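Local coordinates for protein lipopolysaccharide core heptose(I) kinase WaaP (Pseudomonas aeruginosa, PDB 6DFL) that uses ATP, with magnesium as cofactor, to phosphorylate the first heptose of the lipopolysaccharide core, and also acts as a protein tyrosine kinase, at residues E116-Q128 and C164-P176. Residues are numbered along the deposited sequence; the frame is centred on the assembly and turned at random.
Sequences ELAPTVDLEVFSQ and CYICHFLLHTDKP. With G9S (S-[2-({N-[(2S)-2-hydroxy-3,3-dimethyl-4-(phosphonooxy)butanoyl]-beta-alanyl}amino)ethyl] hexadecanethioate), chain C.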
loop_
_atom_site.group_PDB
_atom_site.type_symbol
_atom_site.label_atom_id
_atom_site.label_comp_id
_atom_site.label_asym_id
_atom_site.label_seq_id
_atom_site.Cartn_x
_atom_site.Cartn_y
_atom_site.Cartn_z
ATOM N N GLU A 116 8.136 16.829 -7.745
ATOM C CA GLU A 116 6.763 16.416 -7.962
ATOM C C GLU A 116 6.729 15.110 -8.744
ATOM O O GLU A 116 7.540 14.880 -9.644
ATOM C CB GLU A 116 5.984 17.487 -8.715
ATOM C CG GLU A 116 4.494 17.216 -8.747
ATOM C CD GLU A 116 3.703 18.332 -9.416
ATOM O OE1 GLU A 116 4.136 18.796 -10.492
ATOM O OE2 GLU A 116 2.655 18.735 -8.860
ATOM N N LEU A 117 5.783 14.256 -8.390
ATOM C CA LEU A 117 5.525 13.030 -9.119
ATOM C C LEU A 117 4.270 13.237 -9.950
ATOM O O LEU A 117 3.182 13.453 -9.398
ATOM C CB LEU A 117 5.361 11.859 -8.158
ATOM C CG LEU A 117 6.619 11.622 -7.339
ATOM C CD1 LEU A 117 6.227 11.021 -6.014
ATOM C CD2 LEU A 117 7.584 10.725 -8.102
ATOM N N ALA A 118 4.423 13.191 -11.269
ATOM C CA ALA A 118 3.318 13.546 -12.147
ATOM C C ALA A 118 3.634 13.083 -13.560
ATOM O O ALA A 118 4.794 13.129 -13.980
ATOM C CB ALA A 118 3.066 15.060 -12.112
ATOM N N PRO A 119 2.638 12.630 -14.329
ATOM C CA PRO A 119 1.242 12.553 -13.886
ATOM C C PRO A 119 0.966 11.322 -13.021
ATOM O O PRO A 119 1.432 10.228 -13.326
ATOM C CB PRO A 119 0.471 12.479 -15.204
ATOM C CG PRO A 119 1.414 11.777 -16.133
ATOM C CD PRO A 119 2.800 12.218 -15.734
ATOM N N THR A 120 0.223 11.529 -11.937
ATOM C CA THR A 120 -0.125 10.483 -10.993
ATOM C C THR A 120 -1.573 10.649 -10.576
ATOM O O THR A 120 -2.143 11.737 -10.644
ATOM C CB THR A 120 0.751 10.527 -9.735
ATOM O OG1 THR A 120 0.584 11.795 -9.092
ATOM C CG2 THR A 120 2.220 10.345 -10.079
ATOM N N VAL A 121 -2.169 9.552 -10.138
ATOM C CA VAL A 121 -3.430 9.579 -9.409
ATOM C C VAL A 121 -3.246 8.743 -8.152
ATOM O O VAL A 121 -2.751 7.606 -8.221
ATOM C CB VAL A 121 -4.606 9.047 -10.250
ATOM C CG1 VAL A 121 -4.289 7.661 -10.807
ATOM C CG2 VAL A 121 -5.860 9.013 -9.412
ATOM N N ASP A 122 -3.598 9.312 -7.005
ATOM C CA ASP A 122 -3.474 8.564 -5.770
ATOM C C ASP A 122 -4.550 7.486 -5.727
ATOM O O ASP A 122 -5.570 7.557 -6.418
ATOM C CB ASP A 122 -3.537 9.493 -4.549
ATOM C CG ASP A 122 -4.947 9.861 -4.133
ATOM O OD1 ASP A 122 -5.743 8.953 -3.798
ATOM O OD2 ASP A 122 -5.255 11.084 -4.065
ATOM N N LEU A 123 -4.313 6.482 -4.889
ATOM C CA LEU A 123 -5.068 5.242 -4.986
ATOM C C LEU A 123 -6.460 5.354 -4.384
ATOM O O LEU A 123 -7.348 4.580 -4.771
ATOM C CB LEU A 123 -4.279 4.102 -4.325
ATOM C CG LEU A 123 -3.179 3.436 -5.169
ATOM C CD1 LEU A 123 -2.566 2.185 -4.467
ATOM C CD2 LEU A 123 -3.679 3.079 -6.564
ATOM N N GLU A 124 -6.669 6.281 -3.444
ATOM C CA GLU A 124 -8.016 6.530 -2.930
ATOM C C GLU A 124 -8.921 7.083 -4.022
ATOM O O GLU A 124 -10.048 6.605 -4.227
ATOM C CB GLU A 124 -7.976 7.515 -1.763
ATOM C CG GLU A 124 -9.355 8.083 -1.438
ATOM C CD GLU A 124 -9.414 8.760 -0.078
ATOM O OE1 GLU A 124 -8.398 9.380 0.306
ATOM O OE2 GLU A 124 -10.473 8.655 0.601
ATOM N N VAL A 125 -8.437 8.111 -4.717
ATOM C CA VAL A 125 -9.146 8.642 -5.875
ATOM C C VAL A 125 -9.362 7.543 -6.906
ATOM O O VAL A 125 -10.476 7.330 -7.397
ATOM C CB VAL A 125 -8.368 9.830 -6.468
ATOM C CG1 VAL A 125 -8.970 10.257 -7.788
ATOM C CG2 VAL A 125 -8.360 10.981 -5.477
ATOM N N PHE A 126 -8.292 6.819 -7.232
ATOM C CA PHE A 126 -8.384 5.759 -8.232
ATOM C C PHE A 126 -9.431 4.719 -7.871
ATOM O O PHE A 126 -10.116 4.200 -8.752
ATOM C CB PHE A 126 -7.039 5.087 -8.418
ATOM C CG PHE A 126 -7.006 4.181 -9.591
ATOM C CD1 PHE A 126 -6.908 4.700 -10.863
ATOM C CD2 PHE A 126 -7.087 2.800 -9.435
ATOM C CE1 PHE A 126 -6.876 3.861 -11.963
ATOM C CE2 PHE A 126 -7.060 1.972 -10.527
ATOM C CZ PHE A 126 -6.949 2.499 -11.792
ATOM N N SER A 127 -9.578 4.402 -6.589
ATOM C CA SER A 127 -10.548 3.405 -6.150
ATOM C C SER A 127 -11.822 4.025 -5.582
ATOM O O SER A 127 -12.699 3.285 -5.120
ATOM C CB SER A 127 -9.914 2.479 -5.110
ATOM O OG SER A 127 -9.536 3.198 -3.950
ATOM N N GLN A 128 -11.926 5.360 -5.600
ATOM C CA GLN A 128 -13.094 6.139 -5.191
ATOM C C GLN A 128 -14.418 5.391 -5.285
ATOM O O GLN A 128 -15.184 5.372 -4.315
ATOM C CB GLN A 128 -13.188 7.396 -6.052
ATOM C CG GLN A 128 -13.191 8.696 -5.297
ATOM C CD GLN A 128 -13.056 9.877 -6.240
ATOM O OE1 GLN A 128 -12.752 9.694 -7.429
ATOM N NE2 GLN A 128 -13.285 11.092 -5.727
ATOM N N CYS A 164 0.163 5.910 6.762
ATOM C CA CYS A 164 0.086 4.865 5.749
ATOM C C CYS A 164 -1.363 4.701 5.308
ATOM O O CYS A 164 -2.132 3.922 5.870
ATOM C CB CYS A 164 0.655 3.570 6.301
ATOM S SG CYS A 164 1.163 2.494 5.016
ATOM N N TYR A 165 -1.760 5.490 4.318
ATOM C CA TYR A 165 -3.104 5.429 3.774
ATOM C C TYR A 165 -2.997 5.243 2.279
ATOM O O TYR A 165 -1.991 5.612 1.663
ATOM C CB TYR A 165 -3.921 6.703 4.046
ATOM C CG TYR A 165 -3.627 7.348 5.356
ATOM C CD1 TYR A 165 -3.799 6.657 6.546
ATOM C CD2 TYR A 165 -3.206 8.685 5.421
ATOM C CE1 TYR A 165 -3.535 7.267 7.779
ATOM C CE2 TYR A 165 -2.950 9.313 6.649
ATOM C CZ TYR A 165 -3.120 8.596 7.820
ATOM O OH TYR A 165 -2.852 9.186 9.028
ATOM N N ILE A 166 -4.071 4.721 1.685
ATOM C CA ILE A 166 -4.039 4.539 0.241
ATOM C C ILE A 166 -3.847 5.862 -0.483
ATOM O O ILE A 166 -3.256 5.893 -1.564
ATOM C CB ILE A 166 -5.278 3.767 -0.251
ATOM C CG1 ILE A 166 -6.581 4.376 0.253
ATOM C CG2 ILE A 166 -5.180 2.314 0.209
ATOM C CD1 ILE A 166 -7.821 3.732 -0.341
ATOM N N CYS A 167 -4.279 6.991 0.102
ATOM C CA CYS A 167 -4.066 8.227 -0.644
ATOM C C CYS A 167 -2.586 8.590 -0.735
ATOM O O CYS A 167 -2.200 9.343 -1.632
ATOM C CB CYS A 167 -4.894 9.386 -0.069
ATOM S SG CYS A 167 -4.699 9.849 1.647
ATOM N N HIS A 168 -1.730 8.047 0.130
ATOM C CA HIS A 168 -0.309 8.346 0.041
ATOM C C HIS A 168 0.440 7.377 -0.851
ATOM O O HIS A 168 1.674 7.291 -0.766
ATOM C CB HIS A 168 0.306 8.401 1.430
ATOM C CG HIS A 168 -0.148 9.587 2.206
ATOM N ND1 HIS A 168 -0.404 9.541 3.558
ATOM C CD2 HIS A 168 -0.448 10.850 1.805
ATOM C CE1 HIS A 168 -0.815 10.731 3.965
ATOM N NE2 HIS A 168 -0.841 11.543 2.922
ATOM N N PHE A 169 -0.272 6.664 -1.717
ATOM C CA PHE A 169 0.348 5.830 -2.740
ATOM C C PHE A 169 -0.077 6.363 -4.099
ATOM O O PHE A 169 -1.276 6.471 -4.373
ATOM C CB PHE A 169 -0.048 4.362 -2.568
ATOM C CG PHE A 169 0.529 3.742 -1.350
ATOM C CD1 PHE A 169 1.735 3.034 -1.421
ATOM C CD2 PHE A 169 -0.096 3.878 -0.124
ATOM C CE1 PHE A 169 2.288 2.489 -0.307
ATOM C CE2 PHE A 169 0.464 3.325 1.013
ATOM C CZ PHE A 169 1.659 2.628 0.911
ATOM N N LEU A 170 0.899 6.705 -4.933
ATOM C CA LEU A 170 0.632 7.281 -6.239
ATOM C C LEU A 170 0.709 6.196 -7.304
ATOM O O LEU A 170 1.714 5.476 -7.412
ATOM C CB LEU A 170 1.612 8.412 -6.527
ATOM C CG LEU A 170 1.411 9.617 -5.590
ATOM C CD1 LEU A 170 2.034 10.873 -6.161
ATOM C CD2 LEU A 170 -0.069 9.835 -5.261
ATOM N N LEU A 171 -0.368 6.054 -8.060
ATOM C CA LEU A 171 -0.346 5.265 -9.278
ATOM C C LEU A 171 0.117 6.155 -10.424
ATOM O O LEU A 171 -0.351 7.294 -10.569
ATOM C CB LEU A 171 -1.732 4.694 -9.552
ATOM C CG LEU A 171 -1.911 4.051 -10.910
ATOM C CD1 LEU A 171 -1.204 2.684 -10.985
ATOM C CD2 LEU A 171 -3.387 3.906 -11.153
ATOM N N HIS A 172 1.048 5.657 -11.229
ATOM C CA HIS A 172 1.667 6.486 -12.255
ATOM C C HIS A 172 0.875 6.402 -13.551
ATOM O O HIS A 172 0.691 5.314 -14.099
ATOM C CB HIS A 172 3.117 6.078 -12.469
ATOM C CG HIS A 172 4.040 6.634 -11.433
ATOM N ND1 HIS A 172 4.597 7.889 -11.535
ATOM C CD2 HIS A 172 4.471 6.124 -10.255
ATOM C CE1 HIS A 172 5.350 8.121 -10.476
ATOM N NE2 HIS A 172 5.294 7.064 -9.686
ATOM N N THR A 173 0.415 7.558 -14.042
ATOM C CA THR A 173 -0.448 7.638 -15.215
ATOM C C THR A 173 0.267 8.160 -16.459
ATOM O O THR A 173 -0.396 8.541 -17.430
ATOM C CB THR A 173 -1.662 8.522 -14.926
ATOM O OG1 THR A 173 -1.212 9.803 -14.476
ATOM C CG2 THR A 173 -2.539 7.882 -13.867
ATOM N N ASP A 174 1.600 8.203 -16.455
ATOM C CA ASP A 174 2.325 8.558 -17.671
ATOM C C ASP A 174 2.214 7.491 -18.753
ATOM O O ASP A 174 2.611 7.742 -19.895
ATOM C CB ASP A 174 3.797 8.824 -17.350
ATOM C CG ASP A 174 4.386 7.795 -16.384
ATOM O OD1 ASP A 174 4.382 6.574 -16.696
ATOM O OD2 ASP A 174 4.866 8.220 -15.304
ATOM N N LYS A 175 1.693 6.316 -18.428
ATOM C CA LYS A 175 1.471 5.230 -19.359
ATOM C C LYS A 175 0.114 4.625 -19.051
ATOM O O LYS A 175 -0.407 4.813 -17.937
ATOM C CB LYS A 175 2.565 4.153 -19.257
ATOM C CG LYS A 175 3.835 4.462 -20.039
ATOM C CD LYS A 175 5.075 3.894 -19.356
ATOM C CE LYS A 175 4.948 2.393 -19.057
ATOM N NZ LYS A 175 5.056 1.519 -20.264
ATOM N N PRO A 176 -0.497 3.918 -19.985
ATOM C CA PRO A 176 -1.741 3.215 -19.660
ATOM C C PRO A 176 -1.489 2.159 -18.594
ATOM O O PRO A 176 -0.453 1.490 -18.583
ATOM C CB PRO A 176 -2.172 2.592 -20.990
ATOM C CG PRO A 176 -0.944 2.572 -21.816
ATOM C CD PRO A 176 -0.133 3.756 -21.405
HETATM C C1 G9S C . -9.716 -12.640 7.363
HETATM C C2 G9S C . -11.977 -13.695 7.008
HETATM C C3 G9S C . -13.341 -14.078 7.560
HETATM C C4 G9S C . -13.332 -15.027 8.745
HETATM C C5 G9S C . -11.352 -16.224 9.995
HETATM C C6 G9S C . -11.184 -18.384 8.453
HETATM C C7 G9S C . -11.729 -19.792 8.455
HETATM C C8 G9S C . -11.567 -17.709 7.162
HETATM C C10 G9S C . -8.485 -9.568 8.503
HETATM C C11 G9S C . -8.412 -8.342 9.369
HETATM C C12 G9S C . -7.840 -7.117 8.694
HETATM C C13 G9S C . -7.547 -7.263 7.212
HETATM C C14 G9S C . -6.075 -7.139 6.795
HETATM C C15 G9S C . -5.631 -5.806 6.213
HETATM C C16 G9S C . -6.010 -5.499 4.783
HETATM N N2 G9S C . -11.015 -13.014 7.861
HETATM C C19 G9S C . -9.634 -11.329 6.622
HETATM C C20 G9S C . -9.693 -18.472 8.569
HETATM C C21 G9S C . -5.117 -4.549 3.990
HETATM C C22 G9S C . -5.820 -3.855 2.827
HETATM C C23 G9S C . -5.193 -2.626 2.236
HETATM C C24 G9S C . -4.837 -2.707 0.767
HETATM C C25 G9S C . -4.420 -1.447 0.018
HETATM C C26 G9S C . -4.572 -1.440 -1.506
HETATM C C27 G9S C . -5.891 -0.946 -2.069
HETATM C C28 G9S C . -5.925 -0.705 -3.549
HETATM C C29 G9S C . -6.190 0.690 -4.021
HETATM C C30 G9S C . -11.802 -17.661 9.693
HETATM N N3 G9S C . -12.086 -15.029 9.552
HETATM O O2 G9S C . -11.685 -13.974 5.850
HETATM O O3 G9S C . -7.627 -10.442 8.545
HETATM O O4 G9S C . -10.330 -16.058 10.654
HETATM O O5 G9S C . -13.182 -17.731 9.719
HETATM O O6 G9S C . -11.998 -20.344 9.705
HETATM O O8 G9S C . -12.593 -22.307 11.179
HETATM O O9 G9S C . -10.315 -22.206 10.129
HETATM P P1 G9S C . -11.786 -21.878 9.971
HETATM S S1 G9S C . -9.984 -9.879 7.606
#
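Val-121 and Leu-171 form the middle, hydrogen-bonded pair between strands 120-122 and 169-172 of a three-stranded antiparallel sheet; the first strand follows the probable hinge of this kinase fold, the second follows Asp-163, the probable catalytic residue. Two backbone bonds define the pair: Val-121 N to Leu-171 O (2.9 Å) and Leu-171 N to Val-121 O (2.8 Å). Thr-173 N extends the ladder to Pro-119 O, while the bond from Leu-123 N to Phe-169 O is weak, as its 130° angle at the hydrogen indicates.

The faces differ in character. On one, Leu-171 carries its CG anti to the backbone N (chi1 170°), and its CD2 lies over a face of the Phe-126 ring, 3.7 Å from the centroid and 16° off the normal, a CH-pi contact; Val-121 CG1 packs alongside the same methyl. On the other, Leu-170 spreads its two methyls, CD1 meeting Thr-120 OG1 and CD2 reaching Asp-122 CB at 3.6 Å. Beside it, Thr-120 CG2 approaches His-172 obliquely, and His-172 NE2 is hydrogen-bonded to Ser-185 OG on strand 184-186.

Asp-122 ends the strand as an N-cap: Val-125 N reaches its OD1 at 3.0 Å from above the carboxylate plane, with a weaker bond from Glu-124 N. In the helix thus begun, Leu-123 CB lies 3.4 Å from the backbone O of Ile-166; Leu-123 CB and Ile-166 CG2 meet the bound palmitoyl chain at C29, its methyl end, and C25. The chain passes through helix 137-156 before strand 169-172, consistent with a protein-kinase-like C-lobe, where the segment after the hinge pairs with the strand following the catalytic loop.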